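Local coordinates for SusD-like protein BACOVA_02651 (Bacteroides ovatus, PDB 5E75), which binds polysaccharide at the bacterial cell surface, probably capturing xyloglucan before its transport into the periplasm for degradation, at residues 150-155 and 195-200; 201-206 and 429-434; 262-267 and 346-351; 301-306 and 330-335. All blocks are in the same frame, centred on the assembly; numbering follows the deposited sequence.

Contact 1: 150-155 and 195-200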
loop_
_atom_site.group_PDB
_atom_site.type_symbol
_atom_site.label_atom_id
_atom_site.label_comp_id
_atom_site.label_asym_id
_atom_site.label_seq_id
_atom_site.Cartn_x
_atom_site.Cartn_y
_atom_site.Cartn_z
ATOM N N ARG A 150 4.334 -21.488 9.359
ATOM C CA ARG A 150 3.344 -21.688 8.299
ATOM C C ARG A 150 2.470 -20.462 8.097
ATOM O O ARG A 150 2.300 -19.661 9.002
ATOM C CB ARG A 150 2.446 -22.879 8.629
ATOM C CG ARG A 150 3.201 -24.182 8.883
ATOM C CD ARG A 150 2.272 -25.230 9.485
ATOM N NE ARG A 150 1.771 -24.760 10.771
ATOM C CZ ARG A 150 1.041 -25.473 11.619
ATOM N NH1 ARG A 150 0.718 -26.731 11.338
ATOM N NH2 ARG A 150 0.654 -24.926 12.764
ATOM N N GLU A 151 1.931 -20.310 6.895
ATOM C CA GLU A 151 1.008 -19.229 6.608
ATOM C C GLU A 151 -0.113 -19.136 7.659
ATOM O O GLU A 151 -0.453 -18.033 8.090
ATOM C CB GLU A 151 0.454 -19.383 5.182
ATOM C CG GLU A 151 1.529 -19.156 4.109
ATOM C CD GLU A 151 1.067 -19.389 2.676
ATOM O OE1 GLU A 151 -0.137 -19.608 2.437
ATOM O OE2 GLU A 151 1.926 -19.362 1.771
ATOM N N GLU A 152 -0.692 -20.261 8.091
ATOM C CA GLU A 152 -1.754 -20.192 9.087
ATOM C C GLU A 152 -1.258 -19.644 10.425
ATOM O O GLU A 152 -1.995 -18.924 11.090
ATOM C CB GLU A 152 -2.470 -21.547 9.288
ATOM C CG GLU A 152 -3.426 -21.937 8.150
ATOM C CD GLU A 152 -4.532 -20.906 7.934
ATOM O OE1 GLU A 152 -5.198 -20.550 8.934
ATOM O OE2 GLU A 152 -4.722 -20.447 6.772
ATOM N N ASP A 153 -0.031 -19.995 10.816
ATOM C CA ASP A 153 0.563 -19.461 12.037
ATOM C C ASP A 153 0.702 -17.948 11.939
ATOM O O ASP A 153 0.452 -17.231 12.913
ATOM C CB ASP A 153 1.976 -20.020 12.289
ATOM C CG ASP A 153 2.014 -21.511 12.560
ATOM O OD1 ASP A 153 1.333 -21.997 13.481
ATOM O OD2 ASP A 153 2.819 -22.186 11.883
ATOM N N VAL A 154 1.148 -17.470 10.776
ATOM C CA VAL A 154 1.391 -16.049 10.558
ATOM C C VAL A 154 0.063 -15.308 10.690
ATOM O O VAL A 154 -0.024 -14.306 11.401
ATOM C CB VAL A 154 2.089 -15.778 9.215
ATOM C CG1 VAL A 154 2.319 -14.280 9.019
ATOM C CG2 VAL A 154 3.436 -16.491 9.160
ATOM N N PHE A 155 -1.000 -15.845 10.083
ATOM C CA PHE A 155 -2.316 -15.248 10.260
ATOM C C PHE A 155 -2.717 -15.154 11.731
ATOM O O PHE A 155 -3.203 -14.119 12.178
ATOM C CB PHE A 155 -3.397 -16.049 9.527
ATOM C CG PHE A 155 -3.689 -15.595 8.115
ATOM C CD1 PHE A 155 -4.264 -14.350 7.869
ATOM C CD2 PHE A 155 -3.470 -16.436 7.047
ATOM C CE1 PHE A 155 -4.570 -13.949 6.576
ATOM C CE2 PHE A 155 -3.775 -16.040 5.756
ATOM C CZ PHE A 155 -4.322 -14.799 5.529
ATOM N N SER A 195 -10.267 -15.531 4.870
ATOM C CA SER A 195 -11.508 -16.267 4.630
ATOM C C SER A 195 -11.383 -17.238 3.456
ATOM O O SER A 195 -11.831 -18.375 3.555
ATOM C CB SER A 195 -12.697 -15.323 4.437
ATOM O OG SER A 195 -12.602 -14.590 3.227
ATOM N N GLY A 196 -10.770 -16.806 2.359
ATOM C CA GLY A 196 -10.647 -17.649 1.182
ATOM C C GLY A 196 -9.273 -18.249 0.956
ATOM O O GLY A 196 -9.028 -18.893 -0.064
ATOM N N TRP A 197 -8.360 -18.028 1.898
ATOM C CA TRP A 197 -6.941 -18.313 1.663
ATOM C C TRP A 197 -6.666 -19.802 1.636
ATOM O O TRP A 197 -6.776 -20.468 2.648
ATOM C CB TRP A 197 -6.129 -17.608 2.745
ATOM C CG TRP A 197 -4.619 -17.615 2.637
ATOM C CD1 TRP A 197 -3.774 -18.639 2.969
ATOM C CD2 TRP A 197 -3.784 -16.510 2.270
ATOM N NE1 TRP A 197 -2.466 -18.245 2.814
ATOM C CE2 TRP A 197 -2.449 -16.947 2.378
ATOM C CE3 TRP A 197 -4.036 -15.202 1.870
ATOM C CZ2 TRP A 197 -1.368 -16.115 2.086
ATOM C CZ3 TRP A 197 -2.950 -14.378 1.561
ATOM C CH2 TRP A 197 -1.640 -14.843 1.688
ATOM N N ASN A 198 -6.300 -20.320 0.463
ATOM C CA ASN A 198 -6.088 -21.762 0.272
ATOM C C ASN A 198 -7.320 -22.562 0.699
ATOM O O ASN A 198 -7.191 -23.639 1.279
ATOM C CB ASN A 198 -4.871 -22.290 1.070
ATOM C CG ASN A 198 -3.523 -21.981 0.434
ATOM O OD1 ASN A 198 -3.389 -21.897 -0.785
ATOM N ND2 ASN A 198 -2.494 -21.863 1.279
ATOM N N ASN A 199 -8.512 -22.037 0.425
ATOM C CA ASN A 199 -9.742 -22.644 0.936
ATOM C C ASN A 199 -10.665 -23.200 -0.157
ATOM O O ASN A 199 -11.895 -23.222 -0.002
ATOM C CB ASN A 199 -10.502 -21.625 1.783
ATOM C CG ASN A 199 -11.503 -22.267 2.717
ATOM O OD1 ASN A 199 -11.214 -23.288 3.358
ATOM N ND2 ASN A 199 -12.680 -21.670 2.818
ATOM N N GLY A 200 -10.078 -23.612 -1.276
ATOM C CA GLY A 200 -10.805 -24.362 -2.286
ATOM C C GLY A 200 -11.820 -23.578 -3.096
ATOM O O GLY A 200 -12.696 -24.173 -3.721
HETATM O O HOH W 1 -2.793 -22.028 4.542
#

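Contact 2: 201-206 and 429-434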
loop_
_atom_site.group_PDB
_atom_site.type_symbol
_atom_site.label_atom_id
_atom_site.label_comp_id
_atom_site.label_asym_id
_atom_site.label_seq_id
_atom_site.Cartn_x
_atom_site.Cartn_y
_atom_site.Cartn_z
ATOM N N GLY A 201 -11.721 -22.254 -3.097
ATOM C CA GLY A 201 -12.579 -21.427 -3.926
ATOM C C GLY A 201 -13.821 -20.893 -3.238
ATOM O O GLY A 201 -14.711 -20.334 -3.889
ATOM N N THR A 202 -13.892 -21.044 -1.922
ATOM C CA THR A 202 -14.959 -20.432 -1.138
ATOM C C THR A 202 -14.364 -19.678 0.048
ATOM O O THR A 202 -13.232 -19.943 0.460
ATOM C CB THR A 202 -16.021 -21.450 -0.663
ATOM O OG1 THR A 202 -15.478 -22.265 0.375
ATOM C CG2 THR A 202 -16.492 -22.332 -1.809
ATOM N N ARG A 203 -15.116 -18.708 0.552
ATOM C CA ARG A 203 -14.696 -17.911 1.693
ATOM C C ARG A 203 -15.410 -18.367 2.963
ATOM O O ARG A 203 -16.638 -18.462 3.014
ATOM C CB ARG A 203 -14.930 -16.427 1.421
ATOM C CG ARG A 203 -13.913 -15.861 0.425
ATOM C CD ARG A 203 -14.075 -14.360 0.138
ATOM N NE ARG A 203 -12.782 -13.733 -0.067
ATOM C CZ ARG A 203 -12.569 -12.577 -0.675
ATOM N NH1 ARG A 203 -13.562 -11.881 -1.222
ATOM N NH2 ARG A 203 -11.316 -12.125 -0.768
ATOM N N ASP A 204 -14.619 -18.658 3.988
ATOM C CA ASP A 204 -15.132 -19.116 5.271
ATOM C C ASP A 204 -16.151 -18.138 5.824
ATOM O O ASP A 204 -15.864 -16.958 5.984
ATOM C CB ASP A 204 -13.963 -19.235 6.235
ATOM C CG ASP A 204 -14.371 -19.799 7.569
ATOM O OD1 ASP A 204 -14.463 -21.046 7.656
ATOM O OD2 ASP A 204 -14.579 -19.015 8.512
ATOM N N GLU A 205 -17.336 -18.634 6.167
ATOM C CA GLU A 205 -18.407 -17.760 6.616
ATOM C C GLU A 205 -18.122 -17.151 7.994
ATOM O O GLU A 205 -18.548 -16.035 8.286
ATOM C CB GLU A 205 -19.732 -18.542 6.595
ATOM C CG GLU A 205 -20.194 -18.943 5.178
ATOM C CD GLU A 205 -20.788 -17.792 4.378
ATOM O OE1 GLU A 205 -20.960 -16.688 4.951
ATOM O OE2 GLU A 205 -21.098 -17.997 3.174
ATOM N N GLY A 206 -17.385 -17.868 8.837
ATOM C CA GLY A 206 -16.981 -17.322 10.116
ATOM C C GLY A 206 -16.074 -16.114 9.963
ATOM O O GLY A 206 -16.291 -15.088 10.601
ATOM N N PHE A 429 -5.438 -14.042 -5.296
ATOM C CA PHE A 429 -4.828 -15.222 -5.899
ATOM C C PHE A 429 -4.885 -16.430 -4.974
ATOM O O PHE A 429 -5.062 -17.569 -5.426
ATOM C CB PHE A 429 -3.384 -14.921 -6.320
ATOM C CG PHE A 429 -2.581 -16.147 -6.593
ATOM C CD1 PHE A 429 -2.743 -16.846 -7.776
ATOM C CD2 PHE A 429 -1.709 -16.638 -5.646
ATOM C CE1 PHE A 429 -2.032 -18.007 -8.003
ATOM C CE2 PHE A 429 -0.998 -17.795 -5.878
ATOM C CZ PHE A 429 -1.161 -18.485 -7.048
ATOM N N ARG A 430 -4.758 -16.192 -3.678
ATOM C CA ARG A 430 -4.853 -17.284 -2.723
ATOM C C ARG A 430 -6.276 -17.824 -2.588
ATOM O O ARG A 430 -6.469 -18.957 -2.128
ATOM C CB ARG A 430 -4.297 -16.843 -1.358
ATOM C CG ARG A 430 -2.840 -17.179 -1.165
ATOM C CD ARG A 430 -2.689 -18.637 -0.723
ATOM N NE ARG A 430 -1.314 -18.993 -0.435
ATOM C CZ ARG A 430 -0.453 -19.490 -1.311
ATOM N NH1 ARG A 430 -0.816 -19.708 -2.570
ATOM N NH2 ARG A 430 0.778 -19.791 -0.917
ATOM N N TYR A 431 -7.250 -17.012 -2.986
ATOM C CA TYR A 431 -8.673 -17.367 -2.971
ATOM C C TYR A 431 -9.150 -18.020 -4.280
ATOM O O TYR A 431 -9.730 -19.116 -4.265
ATOM C CB TYR A 431 -9.441 -16.081 -2.666
ATOM C CG TYR A 431 -10.939 -16.038 -2.902
ATOM C CD1 TYR A 431 -11.768 -17.128 -2.659
ATOM C CD2 TYR A 431 -11.528 -14.854 -3.304
ATOM C CE1 TYR A 431 -13.150 -17.034 -2.876
ATOM C CE2 TYR A 431 -12.888 -14.752 -3.517
ATOM C CZ TYR A 431 -13.689 -15.834 -3.291
ATOM O OH TYR A 431 -15.038 -15.676 -3.510
ATOM N N LEU A 432 -8.894 -17.351 -5.406
ATOM C CA LEU A 432 -9.312 -17.805 -6.738
ATOM C C LEU A 432 -8.093 -17.791 -7.657
ATOM O O LEU A 432 -7.938 -16.910 -8.494
ATOM C CB LEU A 432 -10.426 -16.903 -7.269
ATOM C CG LEU A 432 -11.741 -16.913 -6.489
ATOM C CD1 LEU A 432 -12.694 -15.844 -7.018
ATOM C CD2 LEU A 432 -12.418 -18.284 -6.531
ATOM N N PRO A 433 -7.201 -18.773 -7.497
ATOM C CA PRO A 433 -5.942 -18.721 -8.249
ATOM C C PRO A 433 -6.092 -18.760 -9.763
ATOM O O PRO A 433 -5.399 -18.034 -10.458
ATOM C CB PRO A 433 -5.159 -19.941 -7.736
ATOM C CG PRO A 433 -6.178 -20.793 -7.020
ATOM C CD PRO A 433 -7.179 -19.841 -6.483
ATOM N N ASP A 434 -6.995 -19.578 -10.277
ATOM C CA ASP A 434 -7.135 -19.669 -11.716
ATOM C C ASP A 434 -7.665 -18.357 -12.280
ATOM O O ASP A 434 -7.160 -17.873 -13.292
ATOM C CB ASP A 434 -8.031 -20.853 -12.106
ATOM C CG ASP A 434 -7.392 -22.186 -11.779
ATOM O OD1 ASP A 434 -6.161 -22.319 -11.964
ATOM O OD2 ASP A 434 -8.114 -23.094 -11.321
HETATM O O HOH W 2 -16.639 -17.783 -2.980
HETATM O O HOH W 3 -10.422 -20.393 -1.836
#

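Contact 3: 262-267 and 346-351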
loop_
_atom_site.group_PDB
_atom_site.type_symbol
_atom_site.label_atom_id
_atom_site.label_comp_id
_atom_site.label_asym_id
_atom_site.label_seq_id
_atom_site.Cartn_x
_atom_site.Cartn_y
_atom_site.Cartn_z
ATOM N N LEU A 262 11.378 9.045 -1.271
ATOM C CA LEU A 262 10.872 8.617 -2.578
ATOM C C LEU A 262 10.711 9.727 -3.610
ATOM O O LEU A 262 10.489 9.412 -4.775
ATOM C CB LEU A 262 9.526 7.934 -2.402
ATOM C CG LEU A 262 9.552 6.563 -1.712
ATOM C CD1 LEU A 262 8.123 6.082 -1.476
ATOM C CD2 LEU A 262 10.379 5.547 -2.507
ATOM N N LEU A 263 10.802 10.993 -3.204
ATOM C CA LEU A 263 10.433 12.132 -4.062
ATOM C C LEU A 263 11.052 12.047 -5.454
ATOM O O LEU A 263 10.361 12.170 -6.477
ATOM C CB LEU A 263 10.815 13.457 -3.371
ATOM C CG LEU A 263 10.346 14.843 -3.870
ATOM C CD1 LEU A 263 11.138 15.351 -5.062
ATOM C CD2 LEU A 263 8.873 14.824 -4.192
ATOM N N SER A 264 12.359 11.836 -5.497
ATOM C CA SER A 264 13.094 11.920 -6.746
ATOM C C SER A 264 12.870 10.704 -7.647
ATOM O O SER A 264 13.015 10.793 -8.876
ATOM C CB SER A 264 14.580 12.110 -6.449
ATOM O OG SER A 264 14.801 13.329 -5.757
ATOM N N ASP A 265 12.502 9.573 -7.055
ATOM C CA ASP A 265 12.232 8.362 -7.821
ATOM C C ASP A 265 10.813 8.333 -8.397
ATOM O O ASP A 265 10.541 7.549 -9.297
ATOM C CB ASP A 265 12.483 7.123 -6.964
ATOM C CG ASP A 265 13.974 6.855 -6.757
ATOM O OD1 ASP A 265 14.652 6.457 -7.725
ATOM O OD2 ASP A 265 14.463 7.037 -5.637
ATOM N N LEU A 266 9.933 9.187 -7.879
ATOM C CA LEU A 266 8.549 9.272 -8.345
ATOM C C LEU A 266 8.344 10.419 -9.338
ATOM O O LEU A 266 7.600 10.284 -10.307
ATOM C CB LEU A 266 7.592 9.456 -7.169
ATOM C CG LEU A 266 7.577 8.348 -6.103
ATOM C CD1 LEU A 266 6.613 8.713 -4.985
ATOM C CD2 LEU A 266 7.212 7.005 -6.712
ATOM N N ALA A 267 9.019 11.542 -9.109
ATOM C CA ALA A 267 8.833 12.740 -9.927
ATOM C C ALA A 267 9.607 12.658 -11.249
ATOM O O ALA A 267 10.793 12.373 -11.257
ATOM C CB ALA A 267 9.238 14.006 -9.139
ATOM N N VAL A 346 10.258 20.365 0.445
ATOM C CA VAL A 346 10.513 19.486 -0.692
ATOM C C VAL A 346 11.985 19.665 -1.046
ATOM O O VAL A 346 12.412 20.773 -1.369
ATOM C CB VAL A 346 9.642 19.828 -1.913
ATOM C CG1 VAL A 346 10.041 18.957 -3.113
ATOM C CG2 VAL A 346 8.157 19.664 -1.596
ATOM N N LYS A 347 12.765 18.591 -0.966
ATOM C CA LYS A 347 14.172 18.599 -1.355
ATOM C C LYS A 347 14.474 17.289 -2.052
ATOM O O LYS A 347 13.622 16.400 -2.100
ATOM C CB LYS A 347 15.088 18.764 -0.132
ATOM C CG LYS A 347 15.125 20.171 0.433
ATOM C CD LYS A 347 16.121 20.308 1.582
ATOM C CE LYS A 347 16.407 21.782 1.912
ATOM N NZ LYS A 347 17.458 22.465 1.049
ATOM N N GLN A 348 15.658 17.173 -2.645
ATOM C CA GLN A 348 16.063 15.937 -3.298
ATOM C C GLN A 348 15.859 14.769 -2.336
ATOM O O GLN A 348 16.284 14.830 -1.180
ATOM C CB GLN A 348 17.527 16.011 -3.736
ATOM C CG GLN A 348 18.034 14.757 -4.417
ATOM C CD GLN A 348 19.465 14.897 -4.900
ATOM O OE1 GLN A 348 19.724 15.566 -5.886
ATOM N NE2 GLN A 348 20.398 14.269 -4.197
ATOM N N MET A 349 15.193 13.720 -2.812
ATOM C CA MET A 349 14.931 12.535 -2.009
ATOM C C MET A 349 14.319 12.898 -0.658
ATOM O O MET A 349 14.669 12.311 0.364
ATOM C CB MET A 349 16.214 11.707 -1.842
ATOM C CG MET A 349 16.725 11.187 -3.175
ATOM S SD MET A 349 18.243 10.202 -3.060
ATOM C CE MET A 349 19.486 11.390 -3.518
ATOM N N ASN A 350 13.388 13.853 -0.650
ATOM C CA ASN A 350 12.769 14.288 0.602
ATOM C C ASN A 350 11.381 14.855 0.352
ATOM O O ASN A 350 11.220 16.024 -0.032
ATOM C CB ASN A 350 13.650 15.317 1.310
ATOM C CG ASN A 350 13.314 15.450 2.774
ATOM O OD1 ASN A 350 12.216 15.107 3.200
ATOM N ND2 ASN A 350 14.265 15.934 3.563
ATOM N N SER A 351 10.381 14.002 0.549
ATOM C CA SER A 351 8.982 14.361 0.352
ATOM C C SER A 351 8.315 14.625 1.692
ATOM O O SER A 351 8.566 13.898 2.650
ATOM C CB SER A 351 8.231 13.208 -0.307
ATOM O OG SER A 351 6.841 13.466 -0.309
#

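Contact 4: 301-306 and 330-335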
loop_
_atom_site.group_PDB
_atom_site.type_symbol
_atom_site.label_atom_id
_atom_site.label_comp_id
_atom_site.label_asym_id
_atom_site.label_seq_id
_atom_site.Cartn_x
_atom_site.Cartn_y
_atom_site.Cartn_z
ATOM N N ASN A 301 -6.582 11.905 -12.400
ATOM C CA ASN A 301 -5.650 13.041 -12.400
ATOM C C ASN A 301 -4.803 13.102 -11.135
ATOM O O ASN A 301 -3.626 13.523 -11.180
ATOM C CB ASN A 301 -6.395 14.383 -12.546
ATOM C CG ASN A 301 -6.892 14.644 -13.938
ATOM O OD1 ASN A 301 -6.475 14.003 -14.898
ATOM N ND2 ASN A 301 -7.804 15.611 -14.058
ATOM N N ALA A 302 -5.386 12.721 -9.994
ATOM C CA ALA A 302 -4.630 12.748 -8.751
ATOM C C ALA A 302 -3.604 11.629 -8.671
ATOM O O ALA A 302 -2.765 11.617 -7.778
ATOM C CB ALA A 302 -5.568 12.683 -7.546
ATOM N N THR A 303 -3.692 10.666 -9.580
ATOM C CA THR A 303 -2.777 9.529 -9.562
ATOM C C THR A 303 -1.674 9.623 -10.630
ATOM O O THR A 303 -0.487 9.386 -10.323
ATOM C CB THR A 303 -3.541 8.187 -9.664
ATOM O OG1 THR A 303 -4.555 8.149 -8.654
ATOM C CG2 THR A 303 -2.618 7.026 -9.448
ATOM N N PHE A 304 -2.060 9.951 -11.863
ATOM C CA PHE A 304 -1.122 10.105 -12.983
ATOM C C PHE A 304 -1.398 11.380 -13.753
ATOM O O PHE A 304 -2.547 11.742 -13.964
ATOM C CB PHE A 304 -1.248 8.935 -13.980
ATOM C CG PHE A 304 -1.013 7.595 -13.364
ATOM C CD1 PHE A 304 0.268 7.186 -13.015
ATOM C CD2 PHE A 304 -2.084 6.750 -13.106
ATOM C CE1 PHE A 304 0.475 5.948 -12.410
ATOM C CE2 PHE A 304 -1.890 5.518 -12.517
ATOM C CZ PHE A 304 -0.601 5.107 -12.157
ATOM N N PHE A 305 -0.334 12.026 -14.216
ATOM C CA PHE A 305 -0.439 13.108 -15.202
ATOM C C PHE A 305 -0.815 12.482 -16.544
ATOM O O PHE A 305 -0.247 11.467 -16.913
ATOM C CB PHE A 305 0.898 13.821 -15.361
ATOM C CG PHE A 305 1.368 14.558 -14.127
ATOM C CD1 PHE A 305 0.800 15.776 -13.768
ATOM C CD2 PHE A 305 2.418 14.067 -13.344
ATOM C CE1 PHE A 305 1.244 16.471 -12.661
ATOM C CE2 PHE A 305 2.854 14.773 -12.236
ATOM C CZ PHE A 305 2.274 15.973 -11.905
ATOM N N THR A 306 -1.759 13.068 -17.279
ATOM C CA THR A 306 -1.968 12.715 -18.679
ATOM C C THR A 306 -2.167 14.007 -19.455
ATOM O O THR A 306 -2.473 15.039 -18.872
ATOM C CB THR A 306 -3.163 11.762 -18.905
ATOM O OG1 THR A 306 -4.366 12.349 -18.395
ATOM C CG2 THR A 306 -2.918 10.390 -18.240
ATOM N N ILE A 330 3.881 9.703 -12.799
ATOM C CA ILE A 330 3.215 9.641 -11.512
ATOM C C ILE A 330 2.861 11.052 -11.006
ATOM O O ILE A 330 3.704 11.952 -10.996
ATOM C CB ILE A 330 4.106 8.904 -10.486
ATOM C CG1 ILE A 330 4.378 7.453 -10.916
ATOM C CG2 ILE A 330 3.485 8.949 -9.095
ATOM C CD1 ILE A 330 5.503 6.795 -10.153
ATOM N N LYS A 331 1.623 11.224 -10.540
ATOM C CA LYS A 331 1.214 12.408 -9.785
ATOM C C LYS A 331 1.108 12.134 -8.284
ATOM O O LYS A 331 1.530 12.950 -7.471
ATOM C CB LYS A 331 -0.117 12.975 -10.301
ATOM C CG LYS A 331 -0.748 14.064 -9.383
ATOM C CD LYS A 331 0.098 15.321 -9.266
ATOM C CE LYS A 331 -0.293 16.156 -8.050
ATOM N NZ LYS A 331 0.114 15.485 -6.792
ATOM N N LYS A 332 0.540 11.000 -7.893
ATOM C CA LYS A 332 0.408 10.682 -6.478
ATOM C C LYS A 332 1.753 10.404 -5.837
ATOM O O LYS A 332 2.457 9.494 -6.252
ATOM C CB LYS A 332 -0.512 9.492 -6.284
ATOM C CG LYS A 332 -0.879 9.264 -4.829
ATOM C CD LYS A 332 -1.858 8.099 -4.630
ATOM C CE LYS A 332 -3.226 8.348 -5.237
ATOM N NZ LYS A 332 -4.120 7.145 -5.063
ATOM N N GLY A 333 2.102 11.188 -4.815
ATOM C CA GLY A 333 3.435 11.151 -4.233
ATOM C C GLY A 333 4.355 12.244 -4.759
ATOM O O GLY A 333 5.508 12.334 -4.328
ATOM N N VAL A 334 3.853 13.073 -5.670
ATOM C CA VAL A 334 4.617 14.158 -6.284
ATOM C C VAL A 334 3.848 15.427 -5.913
ATOM O O VAL A 334 2.908 15.830 -6.605
ATOM C CB VAL A 334 4.708 13.937 -7.810
ATOM C CG1 VAL A 334 5.400 15.116 -8.502
ATOM C CG2 VAL A 334 5.449 12.660 -8.091
ATOM N N PRO A 335 4.222 16.056 -4.794
ATOM C CA PRO A 335 3.382 17.108 -4.211
ATOM C C PRO A 335 3.664 18.517 -4.733
ATOM O O PRO A 335 3.071 19.488 -4.241
ATOM C CB PRO A 335 3.721 17.017 -2.730
ATOM C CG PRO A 335 5.156 16.643 -2.722
ATOM C CD PRO A 335 5.312 15.670 -3.878
HETATM O O HOH W 4 -1.756 13.474 -5.987
#

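Contact 1: 150-155 and 195-200
The first turn of helix 151-168 faces the loop that follows helix 180-195, with Glu-152 and Trp-197 closest in the backbone at 9.2 Å between their CA atoms. Trp-197 sits second in a type II beta turn running from Gly-196 to Asn-199. Its CG is anti to the backbone N (chi1 -173°), and the indole reaches across to the helix. There NE1 of Trp-197 donates to OE1 of Glu-151 at 2.7 Å, with an N-H...O angle of 151°. The oxygen is met from above the carboxylate plane, and the carboxylate stands steeply against the indole. The side chain of Glu-151 is extended beyond CG, which carries its acid out to the indole edge. The other oxygen, OE2, forms a salt bridge with Arg-430.

Phe-155 meets the indole from a different direction. It forms a T-shaped pair, with its edge directed at one face of Trp-197. CE2 of Phe-155 lies 3.5 Å from CD2 of Trp-197, and the planes are 88° apart. Leu-125 of helix 103-125 touches both side chains. One water accepts from ND2 of Asn-198 and donates a weak bond to OE2 of Glu-152.

The indole is thus fixed both at its N-H and on a ring face. The N-H of the buried Trp-197 is satisfied by a carboxylate whose negative charge is probably stabilised by the indole and by Arg-430.

Contact 2: 201-206 and 429-434
Arg-203 lies across one face of the Tyr-431 ring, with its guanidinium stacked flat on the aromatic plane. The two planes are 13° apart and their centres 4.1 Å apart. CZ of Arg-203 comes 3.6 Å from CE2 of Tyr-431, and the overlap is offset toward the rim. The aliphatic part of the same side chain continues over the ring. CG of Arg-203 makes a CH-pi contact 3.9 Å from the ring centroid of Tyr-431. The Arg-203 chain crosses the tyrosine at about a right angle, and a bend at chi3 (145°) helps bring the guanidinium flat onto the ring. CG of Leu-432 covers the opposite face, and the tyrosine is held between the two side chains.

The backbones come nearest at Gly-201 and Leu-432. CD2 of Leu-432 touches O of Gly-201 at 4.1 Å. Two waters link the segments at the edge of the ring. One accepts from N of Gly-201 at 2.6 Å and donates to O of Tyr-431 at 2.8 Å. The other lies 2.7 Å from OH of Tyr-431 and gives only a weak bond to O of Gly-201.

This contact joins the loop before helix 205-221 to the junction of helices 421-431 and 433-441. NH1 of Arg-203 also forms a salt bridge with Glu-369. That carboxylate probably helps to orient the guanidinium, whose positive charge meets the pi electrons of a buried tyrosine.

Contact 3: 262-267 and 346-351
One direct hydrogen bond joins the short helix 263-266 to the loop 346-351. N of Met-349 donates to OG of Ser-264 at 3.0 Å, with an N-H...O angle of 158°. OG of Ser-264 lies anti to its own carbonyl carbon (chi1 -62°), which points it at the amide of Met-349. The same hydroxyl is also hydrogen-bonded to O of Asn-277. Met-349 is the third residue of a type II beta turn from Lys-347 to Asn-350. Within that turn N of Lys-347 bonds to O of Asn-350, while the return bond from N of Asn-350 to O of Lys-347 is weak.

The van der Waals contacts centre on Leu-263. Its CB packs against the backbone, 3.8 Å from N of Asn-350. It also lies 4.0 Å from CB of Ser-351. Farther out, CG of Leu-263 meets CG1 of Val-346 at 4.2 Å, and CD1 comes 4.0 Å from O of Lys-347. The leucine therefore lies along the side of the turn, touching more main chain than side chain.

Further van der Waals contacts lie around the serine. CG of Gln-348 is 3.8 Å from OG of Ser-264, and CG of Met-349 packs beside the same hydroxyl. The polar end of Gln-348 goes to Asn-277, and that of Asn-350 goes to O of Pro-252.

The contact thus combines a leucine packed against turn backbone with a serine that receives a turn amide. A buried hydroxyl links two loops, since Ser-264 is bonded to both Met-349 and Asn-277.

Contact 4: 301-306 and 330-335
Ile-330 forms a single beta bridge with Phe-304. O of Ile-330 approaches the Phe-305 ring, 3.2 Å from CE2. The Ile-330 side chain touches the Phe-304 ring loosely.

Lys-331 follows. Its N donates to O of Thr-303 at 2.8 Å. CB of Lys-331 sits over the centre of the Phe-305 ring in a CH-pi contact, 13° off the normal. Bends at chi2 (64°) and chi4 (71°) turn the chain back, and NZ of Lys-331 bonds to O of Val-334 at 2.8 Å. A water accepts from the same NZ and donates to O of Ala-302.

N of Lys-332 reaches O of Thr-303 at 3.1 Å. That oxygen thus takes two amides, both from one face of its carbonyl plane. The Lys-332 side chain runs beside Thr-303, with CE 3.7 Å from OG1 of Thr-303, whose hydroxyl is hydrogen-bonded to O of Arg-299. The lysine ammonium goes on to Glu-418, Gly-416 and Tyr-230.

Gly-333 and Val-334 complete a type II turn begun at Lys-331.

The loop 330-335 lies between helix 297-303 and helix 263-266, where Leu-266 touches Ile-330 and Val-334. Helix 286-291 packs on Phe-304, and Tyr-311 of strand 310-311 meets Phe-305 edge-to-face.

Overall arrangement
The contacts form two pairs on opposite sides of the chain's centre. Contacts 1 and 2 have centres about 10 Å apart and touch. N of Asn-198 probably bonds to O of Arg-430, and O of Ser-195 to N of Asp-204. Contacts 3 and 4 have centres about 13 Å apart. They meet through packing, with Leu-263 on Pro-335 and Ala-267 on Val-334. The centres of contacts 1 and 3 are about 38 Å apart. Contact 4 is nested in the loop closed by contact 3, and both lie inside the loop closed by contact 2. A bound magnesium ion lies about 4 Å from the side chain of Glu-152.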